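Uncharacterized protein (Staphylococcus aureus, PDB 3P8A) is of unknown function but has a glyoxalase-like, VOC-family fold, and so probably binds a small molecule in the hollow of its large curved β-sheet. Local coordinates at residues A[63-68]-A[187-192]; A[90-95]-A[153-158]; A[199-204]-A[237-242]; A[51-56]-A[137-142]. All coordinates share one frame; numbering follows the deposited sequence.

In the fold
Interactions 1, 2 and 4 reach the eight-stranded sheet, whereas interaction 3 belongs to the seven-stranded one, which interaction 1 also touches through strand 189-198. Interaction 2 is the buried contact, largely apolar apart from one backbone-to-hydroxyl bond. Interactions 1, 3 and 4 are partly buried, each with bridging water; interaction 3, its centre about 18 Å from the centre of the chain, differs by its direct salt bridge. In interactions 1 and 4 no direct hydrogen bond crosses. Interaction 4 brings together the two outermost strands of the larger sheet beside a bound glycerol. It touches interaction 2, F94 packing against both H53 and M137, so 90-95 packs against both segments of interaction 4.

Interaction 1: A[63-68]-A[187-192]; sequences GYINEN and KQFSIE
K187 lies across the amide of N66, the two side chains crossing at about a right angle. Beyond CB the lysine chain runs extended: CG packs 3.8 Å from N66 CG, CD passes the amide oxygen, CE comes 3.4 Å from N66 OD1, and NZ ends on a water. That water accepts from K187 NZ at 3.0 Å and donates to both N66 OD1 and E67 OE1, tying the lysine to the turn without direct contact between its ammonium and the carboxylate. Deeper in, the contact is apolar. I65 places its CG2 branch anti to the backbone N (chi1 -51° for CG1), and CG2 meets F189 CB at 3.7 Å and the F189 carbonyl oxygen at 3.5 Å. Its other branch, CG1, touches I191 CD1 at 4.1 Å. The same I191 CD1 lies 3.6 Å from N68 ND2, which donates to a second water that also accepts from I191 N; this water links the N68 side-chain amide to the I191 backbone, and no direct hydrogen bond crosses between the segments. I65 N bonds to N68 O, closing a tight turn between strands 58-64 and 69-75. The contact is that of a β-hairpin turn laid on the start of strand 189-198, joining the two sheets of this glyoxalase-like fold.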
loop_
_atom_site.group_PDB
_atom_site.type_symbol
_atom_site.label_atom_id
_atom_site.label_comp_id
_atom_site.label_asym_id
_atom_site.label_seq_id
_atom_site.Cartn_x
_atom_site.Cartn_y
_atom_site.Cartn_z
ATOM N N GLY A 63 -6.795 9.645 -1.521
ATOM C CA GLY A 63 -7.908 9.584 -0.592
ATOM C C GLY A 63 -7.341 9.572 0.815
ATOM O O GLY A 63 -6.989 8.509 1.339
ATOM N N TYR A 64 -7.186 10.771 1.422
ATOM C CA TYR A 64 -6.648 10.879 2.777
ATOM C C TYR A 64 -7.676 10.436 3.801
ATOM O O TYR A 64 -8.793 10.949 3.829
ATOM C CB TYR A 64 -6.151 12.308 3.074
ATOM C CG TYR A 64 -4.944 12.720 2.269
ATOM C CD1 TYR A 64 -3.670 12.284 2.612
ATOM C CD2 TYR A 64 -5.068 13.586 1.187
ATOM C CE1 TYR A 64 -2.547 12.688 1.890
ATOM C CE2 TYR A 64 -3.953 14.000 0.459
ATOM C CZ TYR A 64 -2.693 13.549 0.816
ATOM O OH TYR A 64 -1.584 13.954 0.108
ATOM N N ILE A 65 -7.296 9.466 4.631
ATOM C CA ILE A 65 -8.171 8.936 5.670
ATOM C C ILE A 65 -7.773 9.579 7.001
ATOM O O ILE A 65 -8.279 10.656 7.318
ATOM C CB ILE A 65 -8.198 7.370 5.662
ATOM C CG1 ILE A 65 -8.498 6.804 4.265
ATOM C CG2 ILE A 65 -9.173 6.813 6.697
ATOM C CD1 ILE A 65 -9.909 7.282 3.598
ATOM N N ASN A 66 -6.845 8.964 7.749
ATOM C CA ASN A 66 -6.393 9.483 9.046
ATOM C C ASN A 66 -4.976 8.979 9.329
ATOM O O ASN A 66 -4.794 7.833 9.760
ATOM C CB ASN A 66 -7.394 9.082 10.154
ATOM C CG ASN A 66 -7.223 9.802 11.483
ATOM O OD1 ASN A 66 -6.312 10.619 11.691
ATOM N ND2 ASN A 66 -8.104 9.500 12.425
ATOM N N GLU A 67 -3.971 9.823 8.997
ATOM C CA GLU A 67 -2.534 9.548 9.137
ATOM C C GLU A 67 -2.092 8.387 8.205
ATOM O O GLU A 67 -0.981 7.845 8.314
ATOM C CB GLU A 67 -2.120 9.354 10.620
ATOM C CG GLU A 67 -2.280 10.620 11.444
ATOM C CD GLU A 67 -2.187 10.432 12.945
ATOM O OE1 GLU A 67 -3.245 10.456 13.616
ATOM O OE2 GLU A 67 -1.054 10.277 13.453
ATOM N N ASN A 68 -2.981 8.051 7.255
ATOM C CA ASN A 68 -2.796 7.047 6.207
ATOM C C ASN A 68 -3.739 7.398 5.060
ATOM O O ASN A 68 -4.594 8.269 5.213
ATOM C CB ASN A 68 -2.989 5.607 6.725
ATOM C CG ASN A 68 -4.183 5.396 7.617
ATOM O OD1 ASN A 68 -4.068 4.868 8.737
ATOM N ND2 ASN A 68 -5.348 5.802 7.152
ATOM N N LYS A 187 -11.691 12.216 8.930
ATOM C CA LYS A 187 -11.694 11.581 10.244
ATOM C C LYS A 187 -12.919 10.765 10.677
ATOM O O LYS A 187 -12.875 10.082 11.714
ATOM C CB LYS A 187 -11.142 12.528 11.312
ATOM C CG LYS A 187 -9.641 12.758 11.110
ATOM C CD LYS A 187 -9.014 13.675 12.139
ATOM C CE LYS A 187 -7.528 13.799 11.900
ATOM N NZ LYS A 187 -6.875 14.693 12.893
ATOM N N GLN A 188 -13.961 10.745 9.830
ATOM C CA GLN A 188 -15.161 9.912 10.002
ATOM C C GLN A 188 -14.746 8.454 9.654
ATOM O O GLN A 188 -15.383 7.501 10.109
ATOM C CB GLN A 188 -16.289 10.398 9.048
ATOM C CG GLN A 188 -15.998 10.177 7.554
ATOM C CD GLN A 188 -16.405 11.269 6.606
ATOM O OE1 GLN A 188 -17.249 11.085 5.726
ATOM N NE2 GLN A 188 -15.751 12.417 6.710
ATOM N N PHE A 189 -13.674 8.310 8.835
ATOM C CA PHE A 189 -13.132 7.033 8.396
ATOM C C PHE A 189 -11.876 6.668 9.140
ATOM O O PHE A 189 -11.094 7.541 9.510
ATOM C CB PHE A 189 -12.812 7.065 6.898
ATOM C CG PHE A 189 -13.961 7.422 6.000
ATOM C CD1 PHE A 189 -15.120 6.651 5.984
ATOM C CD2 PHE A 189 -13.856 8.477 5.104
ATOM C CE1 PHE A 189 -16.174 6.974 5.134
ATOM C CE2 PHE A 189 -14.910 8.797 4.250
ATOM C CZ PHE A 189 -16.067 8.055 4.283
ATOM N N SER A 190 -11.647 5.359 9.274
ATOM C CA SER A 190 -10.489 4.770 9.916
ATOM C C SER A 190 -10.257 3.386 9.298
ATOM O O SER A 190 -11.158 2.545 9.334
ATOM C CB SER A 190 -10.727 4.656 11.421
ATOM O OG SER A 190 -9.512 4.435 12.117
ATOM N N ILE A 191 -9.082 3.167 8.677
ATOM C CA ILE A 191 -8.740 1.859 8.111
ATOM C C ILE A 191 -8.585 0.903 9.309
ATOM O O ILE A 191 -7.938 1.252 10.298
ATOM C CB ILE A 191 -7.510 1.895 7.161
ATOM C CG1 ILE A 191 -7.855 2.629 5.838
ATOM C CG2 ILE A 191 -6.981 0.481 6.868
ATOM C CD1 ILE A 191 -6.698 3.239 5.098
ATOM N N GLU A 192 -9.239 -0.263 9.241
ATOM C CA GLU A 192 -9.222 -1.245 10.313
ATOM C C GLU A 192 -8.479 -2.511 9.918
ATOM O O GLU A 192 -7.735 -3.062 10.733
ATOM C CB GLU A 192 -10.672 -1.580 10.692
ATOM C CG GLU A 192 -10.834 -2.459 11.920
ATOM C CD GLU A 192 -12.250 -2.912 12.208
ATOM O OE1 GLU A 192 -13.152 -2.661 11.374
ATOM O OE2 GLU A 192 -12.454 -3.534 13.273
HETATM O O HOH W 1 -5.208 12.350 13.699
HETATM O O HOH W 2 -7.067 5.240 9.202
#

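Interaction 2: A[90-95]-A[153-158]; sequences GGVAFA and YIMNQD
V92 and Y153 bring the irregular segment 90-95 over strand 147-155, their CA atoms 6.5 Å apart, and the direct bond between the segments runs from backbone to side chain: F94 N donates to Y153 OH at 3.1 Å, nearly straight at 165°. The tyrosine reaches that amide by lying under the loop, with the backbone of V92 and A93 over one face of its ring, V92 C offset toward the rim and A93 N above the centre. V92 O closes to 3.3 Å from Y153 CD1. V92 supplies apolar packing with both of its methyl groups. Its CG2 rests 3.6 Å from Y153 CB, while CG1 turns the other way along the strand to meet CG of M155, a selenomethionine, also at 3.6 Å; beyond CG the M155 chain bends away. At the far end of the tyrosine, F94 has its CG between backbone N and carbonyl carbon (chi1 76°), which folds the ring back beside its own amide so that CD2 presents the ring edge to Y153 OH at 3.2 Å. The hydroxyl thus accepts from the F94 amide and also touches the edge of its ring. F166 meets the Y153 ring, and H53 packs edge-to-face with F94. The loop therefore closes over one end of the large sheet, with F94 beside the bound glycerol, consistent with a pocket in the curved sheet of a VOC-type fold.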
loop_
_atom_site.group_PDB
_atom_site.type_symbol
_atom_site.label_atom_id
_atom_site.label_comp_id
_atom_site.label_asym_id
_atom_site.label_seq_id
_atom_site.Cartn_x
_atom_site.Cartn_y
_atom_site.Cartn_z
ATOM N N GLY A 90 12.865 -2.061 -11.434
ATOM C CA GLY A 90 11.569 -2.328 -12.053
ATOM C C GLY A 90 10.931 -3.654 -11.692
ATOM O O GLY A 90 9.711 -3.779 -11.737
ATOM N N GLY A 91 11.756 -4.641 -11.324
ATOM C CA GLY A 91 11.293 -5.950 -10.886
ATOM C C GLY A 91 10.639 -5.898 -9.517
ATOM O O GLY A 91 9.849 -6.784 -9.184
ATOM N N VAL A 92 10.932 -4.844 -8.718
ATOM C CA VAL A 92 10.362 -4.648 -7.377
ATOM C C VAL A 92 9.475 -3.399 -7.202
ATOM O O VAL A 92 8.694 -3.353 -6.251
ATOM C CB VAL A 92 11.443 -4.692 -6.254
ATOM C CG1 VAL A 92 12.171 -6.028 -6.221
ATOM C CG2 VAL A 92 12.429 -3.533 -6.362
ATOM N N ALA A 93 9.674 -2.364 -8.024
ATOM C CA ALA A 93 9.002 -1.062 -7.846
ATOM C C ALA A 93 7.467 -1.112 -7.809
ATOM O O ALA A 93 6.863 -1.939 -8.498
ATOM C CB ALA A 93 9.484 -0.070 -8.893
ATOM N N PHE A 94 6.840 -0.232 -6.998
ATOM C CA PHE A 94 5.383 -0.196 -6.903
ATOM C C PHE A 94 4.715 0.097 -8.254
ATOM O O PHE A 94 3.747 -0.575 -8.592
ATOM C CB PHE A 94 4.904 0.785 -5.814
ATOM C CG PHE A 94 5.001 2.231 -6.224
ATOM C CD1 PHE A 94 3.890 2.909 -6.700
ATOM C CD2 PHE A 94 6.227 2.892 -6.212
ATOM C CE1 PHE A 94 3.999 4.236 -7.137
ATOM C CE2 PHE A 94 6.342 4.201 -6.682
ATOM C CZ PHE A 94 5.224 4.874 -7.129
ATOM N N ALA A 95 5.233 1.075 -9.042
ATOM C CA ALA A 95 4.614 1.469 -10.319
ATOM C C ALA A 95 4.623 0.387 -11.406
ATOM O O ALA A 95 3.631 0.195 -12.090
ATOM C CB ALA A 95 5.254 2.750 -10.837
ATOM N N TYR A 153 12.596 -1.691 -0.939
ATOM C CA TYR A 153 11.867 -2.873 -1.348
ATOM C C TYR A 153 12.525 -4.138 -0.890
ATOM O O TYR A 153 13.757 -4.209 -0.837
ATOM C CB TYR A 153 11.767 -2.922 -2.857
ATOM C CG TYR A 153 10.992 -1.764 -3.448
ATOM C CD1 TYR A 153 9.604 -1.801 -3.529
ATOM C CD2 TYR A 153 11.649 -0.681 -4.020
ATOM C CE1 TYR A 153 8.883 -0.755 -4.093
ATOM C CE2 TYR A 153 10.938 0.356 -4.628
ATOM C CZ TYR A 153 9.552 0.320 -4.641
ATOM O OH TYR A 153 8.836 1.301 -5.258
ATOM N N ILE A 154 11.711 -5.162 -0.643
ATOM C CA ILE A 154 12.207 -6.496 -0.333
ATOM C C ILE A 154 12.300 -7.261 -1.647
ATOM O O ILE A 154 11.355 -7.264 -2.427
ATOM C CB ILE A 154 11.293 -7.204 0.692
ATOM C CG1 ILE A 154 11.409 -6.517 2.069
ATOM C CG2 ILE A 154 11.621 -8.719 0.775
ATOM C CD1 ILE A 154 10.316 -6.888 3.027
HETATM N N MSE A 155 13.446 -7.905 -1.901
HETATM C CA MSE A 155 13.603 -8.735 -3.087
HETATM C C MSE A 155 13.746 -10.220 -2.682
HETATM O O MSE A 155 14.853 -10.719 -2.436
HETATM C CB MSE A 155 14.757 -8.249 -3.956
HETATM C CG MSE A 155 14.569 -8.603 -5.397
HETATM SE SE MSE A 155 16.243 -9.142 -6.136
HETATM C CE MSE A 155 16.097 -11.050 -5.684
ATOM N N ASN A 156 12.610 -10.903 -2.565
ATOM C CA ASN A 156 12.581 -12.307 -2.176
ATOM C C ASN A 156 13.113 -13.211 -3.291
ATOM O O ASN A 156 12.584 -13.182 -4.407
ATOM C CB ASN A 156 11.177 -12.722 -1.726
ATOM C CG ASN A 156 11.083 -14.075 -1.054
ATOM O OD1 ASN A 156 10.001 -14.650 -0.941
ATOM N ND2 ASN A 156 12.197 -14.615 -0.583
ATOM N N GLN A 157 14.184 -13.991 -2.977
ATOM C CA GLN A 157 14.853 -14.929 -3.890
ATOM C C GLN A 157 13.982 -16.163 -4.133
ATOM O O GLN A 157 14.082 -16.794 -5.191
ATOM C CB GLN A 157 16.229 -15.336 -3.348
ATOM C CG GLN A 157 17.384 -15.045 -4.319
ATOM C CD GLN A 157 17.974 -13.654 -4.196
ATOM O OE1 GLN A 157 17.838 -12.965 -3.174
ATOM N NE2 GLN A 157 18.682 -13.222 -5.231
ATOM N N ASP A 158 13.127 -16.494 -3.153
ATOM C CA ASP A 158 12.167 -17.580 -3.237
ATOM C C ASP A 158 10.872 -16.996 -3.862
ATOM O O ASP A 158 10.822 -15.805 -4.199
ATOM C CB ASP A 158 11.924 -18.168 -1.825
ATOM C CG ASP A 158 11.827 -19.684 -1.684
ATOM O OD1 ASP A 158 10.764 -20.172 -1.219
ATOM O OD2 ASP A 158 12.847 -20.382 -1.946
#

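Interaction 3: A[199-204]-A[237-242]; sequences KNRSQT and IEDGKV
D239 OD1 is gripped by R201 NE, 2.7 Å away along a nearly straight bond (171°), and by a water at 2.8 Å that also accepts from R201 N. The same arginine donates from NH2 to D239 OD2 at 2.9 Å, making a side-on, two-nitrogen salt bridge. The two groups are not coplanar: their planes lie 58° apart. OD1 sits in the guanidinium plane, whereas both arginine nitrogens approach from above the carboxylate plane. A bend at chi3 (53°) in the arginine chain turns the guanidinium onto the aspartate, after CD has passed I237 O at 3.2 Å. R201 NH1 bonds to T224 OG1 and N220 O, so the third nitrogen of the guanidinium is also held. Below this polar layer, I237 CG2 packs against the first turn of the helix, touching R201 CG at 3.9 Å and T204 CB at 4.0 Å; the T204 hydroxyl bonds to S198 OG. Further out, K199 lays CD 3.5 Å from K241 O. N200 occupies the N-cap of helix 201-212, whose first turn thus packs on the end of strand 234-239, beside the adjoining strand 189-198 that leads into the helix, with the neighbouring strand 223-227 contributing T224.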
loop_
_atom_site.group_PDB
_atom_site.type_symbol
_atom_site.label_atom_id
_atom_site.label_comp_id
_atom_site.label_asym_id
_atom_site.label_seq_id
_atom_site.Cartn_x
_atom_site.Cartn_y
_atom_site.Cartn_z
ATOM N N LYS A 199 -2.659 -18.053 -2.200
ATOM C CA LYS A 199 -2.682 -19.480 -2.569
ATOM C C LYS A 199 -1.677 -20.266 -1.744
ATOM O O LYS A 199 -1.622 -21.495 -1.833
ATOM C CB LYS A 199 -2.413 -19.679 -4.074
ATOM C CG LYS A 199 -3.572 -19.261 -4.959
ATOM C CD LYS A 199 -3.243 -19.479 -6.441
ATOM C CE LYS A 199 -2.427 -18.358 -7.028
ATOM N NZ LYS A 199 -2.215 -18.567 -8.492
ATOM N N ASN A 200 -0.888 -19.563 -0.922
ATOM C CA ASN A 200 0.077 -20.165 -0.016
ATOM C C ASN A 200 0.159 -19.330 1.254
ATOM O O ASN A 200 1.137 -18.641 1.497
ATOM C CB ASN A 200 1.465 -20.345 -0.697
ATOM C CG ASN A 200 2.353 -21.324 0.034
ATOM O OD1 ASN A 200 2.041 -21.778 1.133
ATOM N ND2 ASN A 200 3.506 -21.636 -0.540
ATOM N N ARG A 201 -0.895 -19.380 2.059
ATOM C CA ARG A 201 -0.994 -18.611 3.296
ATOM C C ARG A 201 0.158 -18.837 4.234
ATOM O O ARG A 201 0.660 -17.879 4.805
ATOM C CB ARG A 201 -2.320 -18.920 3.996
ATOM C CG ARG A 201 -2.472 -18.258 5.361
ATOM C CD ARG A 201 -3.904 -18.266 5.827
ATOM N NE ARG A 201 -4.529 -19.595 5.814
ATOM C CZ ARG A 201 -4.940 -20.250 6.904
ATOM N NH1 ARG A 201 -4.698 -19.761 8.115
ATOM N NH2 ARG A 201 -5.570 -21.406 6.789
ATOM N N SER A 202 0.573 -20.108 4.403
ATOM C CA SER A 202 1.674 -20.462 5.301
ATOM C C SER A 202 2.926 -19.698 4.996
ATOM O O SER A 202 3.550 -19.145 5.905
ATOM C CB SER A 202 1.932 -21.965 5.271
ATOM O OG SER A 202 1.065 -22.562 6.214
ATOM N N GLN A 203 3.266 -19.624 3.708
ATOM C CA GLN A 203 4.420 -18.887 3.202
ATOM C C GLN A 203 4.266 -17.401 3.397
ATOM O O GLN A 203 5.222 -16.764 3.848
ATOM C CB GLN A 203 4.670 -19.193 1.724
ATOM C CG GLN A 203 6.085 -18.836 1.267
ATOM C CD GLN A 203 7.184 -19.465 2.096
ATOM O OE1 GLN A 203 7.280 -20.695 2.247
ATOM N NE2 GLN A 203 8.040 -18.616 2.656
ATOM N N THR A 204 3.080 -16.835 3.051
ATOM C CA THR A 204 2.848 -15.378 3.199
ATOM C C THR A 204 3.023 -14.942 4.648
ATOM O O THR A 204 3.693 -13.945 4.904
ATOM C CB THR A 204 1.503 -14.935 2.625
ATOM O OG1 THR A 204 1.368 -15.457 1.305
ATOM C CG2 THR A 204 1.392 -13.422 2.533
ATOM N N ILE A 237 -4.674 -12.624 6.235
ATOM C CA ILE A 237 -4.217 -13.456 5.113
ATOM C C ILE A 237 -5.156 -14.650 5.134
ATOM O O ILE A 237 -5.212 -15.373 6.126
ATOM C CB ILE A 237 -2.725 -13.921 5.230
ATOM C CG1 ILE A 237 -1.740 -12.796 5.701
ATOM C CG2 ILE A 237 -2.230 -14.665 3.963
ATOM C CD1 ILE A 237 -1.621 -11.528 4.814
ATOM N N GLU A 238 -5.952 -14.802 4.083
ATOM C CA GLU A 238 -6.880 -15.896 3.992
ATOM C C GLU A 238 -6.623 -16.751 2.772
ATOM O O GLU A 238 -6.117 -16.278 1.752
ATOM C CB GLU A 238 -8.345 -15.455 4.134
ATOM C CG GLU A 238 -8.859 -14.474 3.105
ATOM C CD GLU A 238 -10.296 -14.042 3.322
ATOM O OE1 GLU A 238 -10.941 -13.637 2.330
ATOM O OE2 GLU A 238 -10.766 -14.072 4.482
ATOM N N ASP A 239 -6.932 -18.035 2.909
ATOM C CA ASP A 239 -6.784 -19.005 1.833
ATOM C C ASP A 239 -7.715 -18.587 0.692
ATOM O O ASP A 239 -8.832 -18.153 0.940
ATOM C CB ASP A 239 -7.215 -20.393 2.329
ATOM C CG ASP A 239 -6.297 -21.002 3.365
ATOM O OD1 ASP A 239 -5.103 -20.654 3.375
ATOM O OD2 ASP A 239 -6.773 -21.848 4.154
ATOM N N GLY A 240 -7.230 -18.682 -0.530
ATOM C CA GLY A 240 -8.048 -18.352 -1.684
ATOM C C GLY A 240 -7.587 -19.066 -2.923
ATOM O O GLY A 240 -6.490 -19.630 -2.958
ATOM N N LYS A 241 -8.425 -19.045 -3.957
ATOM C CA LYS A 241 -8.068 -19.591 -5.265
ATOM C C LYS A 241 -7.252 -18.529 -6.008
ATOM O O LYS A 241 -6.597 -18.827 -7.001
ATOM C CB LYS A 241 -9.324 -20.008 -6.051
ATOM C CG LYS A 241 -10.125 -21.124 -5.358
ATOM C CD LYS A 241 -10.255 -22.451 -6.165
ATOM C CE LYS A 241 -10.649 -23.631 -5.300
ATOM N NZ LYS A 241 -9.877 -24.860 -5.639
ATOM N N VAL A 242 -7.219 -17.295 -5.468
ATOM C CA VAL A 242 -6.434 -16.173 -6.011
ATOM C C VAL A 242 -5.352 -15.729 -5.000
ATOM O O VAL A 242 -5.507 -15.954 -3.796
ATOM C CB VAL A 242 -7.343 -14.949 -6.383
ATOM C CG1 VAL A 242 -8.346 -15.295 -7.464
ATOM C CG2 VAL A 242 -8.070 -14.383 -5.169
HETATM O O HOH W 3 -3.303 -20.624 1.179
#

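Interaction 4: A[51-56]-A[137-142]; sequences GYHHKY and MERDTH. With GOL (glycerol), chain C.
H53 and R139 turn the edges of their flat groups to one glycerol, whereas Y56 takes selenomethionine M137 at its ring edge. H53 NE2 shares a hydrogen bond with glycerol O2 at 2.7 Å, and R139 NE donates to the same oxygen at 2.9 Å; the approach of R139 NH2 to O1 is too short to be taken at face value. R139 sends its chain straight from CG to NE, past G51, carrying the guanidinium into the pocket. In the Met-aromatic contact, M137 SE lies 3.8 Å from Y56 CE2 and 81° off the ring normal, while K55 CB lies over one face of the tyrosine, toward its rim. M137 CE then reaches H53 CD2 at 3.7 Å, meeting the imidazole obliquely. Strands 51-53 and 137-139 run roughly antiparallel (146°), yet no direct backbone bond joins them. Three waters bridge instead: one links Y52 O with E138 O, another Y52 O with D140 N, at 2.7 and 2.8 Å, and a third Y52 N with D140 O. E71 OE2 and Y69 OH also hydrogen-bond to the glycerol. Glycerol probably came from the crystallisation liquor, but a hydroxyl held by histidine and arginine suggests a pocket suited to polar, oxygen-rich ligands, consistent with the hollow of a VOC-family protein.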
loop_
_atom_site.group_PDB
_atom_site.type_symbol
_atom_site.label_atom_id
_atom_site.label_comp_id
_atom_site.label_asym_id
_atom_site.label_seq_id
_atom_site.Cartn_x
_atom_site.Cartn_y
_atom_site.Cartn_z
ATOM N N GLY A 51 0.392 13.879 -7.916
ATOM C CA GLY A 51 1.445 14.334 -8.812
ATOM C C GLY A 51 1.879 13.239 -9.751
ATOM O O GLY A 51 1.285 12.167 -9.762
ATOM N N TYR A 52 2.941 13.494 -10.507
ATOM C CA TYR A 52 3.523 12.598 -11.496
ATOM C C TYR A 52 4.871 12.080 -10.996
ATOM O O TYR A 52 5.663 12.849 -10.447
ATOM C CB TYR A 52 3.693 13.372 -12.818
ATOM C CG TYR A 52 4.216 12.587 -14.002
ATOM C CD1 TYR A 52 5.554 12.679 -14.392
ATOM C CD2 TYR A 52 3.353 11.852 -14.810
ATOM C CE1 TYR A 52 6.021 12.029 -15.537
ATOM C CE2 TYR A 52 3.811 11.183 -15.942
ATOM C CZ TYR A 52 5.151 11.263 -16.294
ATOM O OH TYR A 52 5.602 10.624 -17.419
ATOM N N HIS A 53 5.102 10.763 -11.141
ATOM C CA HIS A 53 6.341 10.094 -10.767
ATOM C C HIS A 53 7.158 10.034 -12.066
ATOM O O HIS A 53 6.904 9.171 -12.914
ATOM C CB HIS A 53 6.073 8.669 -10.208
ATOM C CG HIS A 53 5.148 8.618 -9.028
ATOM N ND1 HIS A 53 3.911 7.990 -9.110
ATOM C CD2 HIS A 53 5.319 9.087 -7.771
ATOM C CE1 HIS A 53 3.373 8.104 -7.908
ATOM N NE2 HIS A 53 4.194 8.740 -7.063
ATOM N N HIS A 54 8.088 11.010 -12.254
ATOM C CA HIS A 54 8.885 11.129 -13.481
ATOM C C HIS A 54 9.646 9.890 -13.881
ATOM O O HIS A 54 9.680 9.585 -15.061
ATOM C CB HIS A 54 9.795 12.371 -13.501
ATOM C CG HIS A 54 10.264 12.698 -14.890
ATOM N ND1 HIS A 54 9.524 13.522 -15.725
ATOM C CD2 HIS A 54 11.339 12.230 -15.576
ATOM C CE1 HIS A 54 10.185 13.553 -16.876
ATOM N NE2 HIS A 54 11.287 12.793 -16.832
ATOM N N LYS A 55 10.216 9.160 -12.909
ATOM C CA LYS A 55 10.974 7.926 -13.155
ATOM C C LYS A 55 10.147 6.828 -13.830
ATOM O O LYS A 55 10.694 6.052 -14.618
ATOM C CB LYS A 55 11.470 7.345 -11.833
ATOM C CG LYS A 55 12.683 8.018 -11.225
ATOM C CD LYS A 55 12.860 7.621 -9.751
ATOM C CE LYS A 55 13.183 6.161 -9.518
ATOM N NZ LYS A 55 14.524 5.777 -10.047
ATOM N N TYR A 56 8.841 6.736 -13.490
ATOM C CA TYR A 56 7.968 5.661 -13.963
ATOM C C TYR A 56 6.908 6.007 -14.981
ATOM O O TYR A 56 6.457 5.108 -15.686
ATOM C CB TYR A 56 7.337 4.945 -12.770
ATOM C CG TYR A 56 8.344 4.421 -11.767
ATOM C CD1 TYR A 56 9.161 3.332 -12.072
ATOM C CD2 TYR A 56 8.474 5.005 -10.512
ATOM C CE1 TYR A 56 10.096 2.853 -11.156
ATOM C CE2 TYR A 56 9.418 4.545 -9.595
ATOM C CZ TYR A 56 10.207 3.453 -9.913
ATOM O OH TYR A 56 11.103 2.978 -8.994
HETATM N N MSE A 137 12.690 9.447 -4.225
HETATM C CA MSE A 137 11.464 9.702 -4.974
HETATM C C MSE A 137 10.964 11.118 -4.746
HETATM O O MSE A 137 11.166 11.692 -3.673
HETATM C CB MSE A 137 10.357 8.752 -4.485
HETATM C CG MSE A 137 10.587 7.276 -4.767
HETATM SE SE MSE A 137 10.246 6.733 -6.622
HETATM C CE MSE A 137 8.378 7.253 -6.794
ATOM N N GLU A 138 10.230 11.648 -5.726
ATOM C CA GLU A 138 9.620 12.964 -5.629
ATOM C C GLU A 138 8.442 13.095 -6.578
ATOM O O GLU A 138 8.311 12.338 -7.536
ATOM C CB GLU A 138 10.632 14.109 -5.897
ATOM C CG GLU A 138 11.166 14.170 -7.323
ATOM C CD GLU A 138 11.884 15.453 -7.707
ATOM O OE1 GLU A 138 11.797 15.841 -8.896
ATOM O OE2 GLU A 138 12.546 16.062 -6.833
ATOM N N ARG A 139 7.604 14.073 -6.300
ATOM C CA ARG A 139 6.493 14.514 -7.127
ATOM C C ARG A 139 6.222 15.968 -6.772
ATOM O O ARG A 139 6.356 16.361 -5.606
ATOM C CB ARG A 139 5.224 13.599 -7.074
ATOM C CG ARG A 139 4.544 13.465 -5.725
ATOM C CD ARG A 139 3.198 12.740 -5.775
ATOM N NE ARG A 139 2.815 12.230 -4.454
ATOM C CZ ARG A 139 2.214 12.932 -3.492
ATOM N NH1 ARG A 139 1.903 14.209 -3.685
ATOM N NH2 ARG A 139 1.928 12.365 -2.330
ATOM N N ASP A 140 5.900 16.784 -7.786
ATOM C CA ASP A 140 5.606 18.203 -7.577
ATOM C C ASP A 140 4.216 18.372 -6.991
ATOM O O ASP A 140 3.302 17.602 -7.320
ATOM C CB ASP A 140 5.675 18.960 -8.913
ATOM C CG ASP A 140 6.985 18.845 -9.668
ATOM O OD1 ASP A 140 8.054 18.838 -9.012
ATOM O OD2 ASP A 140 6.943 18.780 -10.922
ATOM N N THR A 141 4.063 19.367 -6.098
ATOM C CA THR A 141 2.758 19.730 -5.545
ATOM C C THR A 141 2.138 20.722 -6.555
ATOM O O THR A 141 2.861 21.246 -7.410
ATOM C CB THR A 141 2.873 20.240 -4.094
ATOM O OG1 THR A 141 1.565 20.302 -3.515
ATOM C CG2 THR A 141 3.575 21.600 -3.980
ATOM N N HIS A 142 0.826 20.972 -6.486
ATOM C CA HIS A 142 0.172 21.882 -7.442
ATOM C C HIS A 142 0.569 23.372 -7.280
ATOM O O HIS A 142 0.158 24.209 -8.084
ATOM C CB HIS A 142 -1.353 21.670 -7.437
ATOM C CG HIS A 142 -1.798 20.450 -8.186
ATOM N ND1 HIS A 142 -1.570 19.172 -7.698
ATOM C CD2 HIS A 142 -2.474 20.354 -9.356
ATOM C CE1 HIS A 142 -2.104 18.351 -8.589
ATOM N NE2 HIS A 142 -2.661 19.017 -9.602
HETATM C C1 GOL C . 1.746 8.895 -2.960
HETATM O O1 GOL C . 1.829 9.919 -2.064
HETATM C C2 GOL C . 3.144 8.745 -3.417
HETATM O O2 GOL C . 3.177 9.394 -4.671
HETATM C C3 GOL C . 3.468 7.253 -3.440
HETATM O O3 GOL C . 3.712 6.723 -4.770
HETATM O O HOH W 4 8.509 12.936 -9.916
HETATM O O HOH W 5 3.307 16.611 -10.327
HETATM O O HOH W 6 5.817 15.541 -10.249
#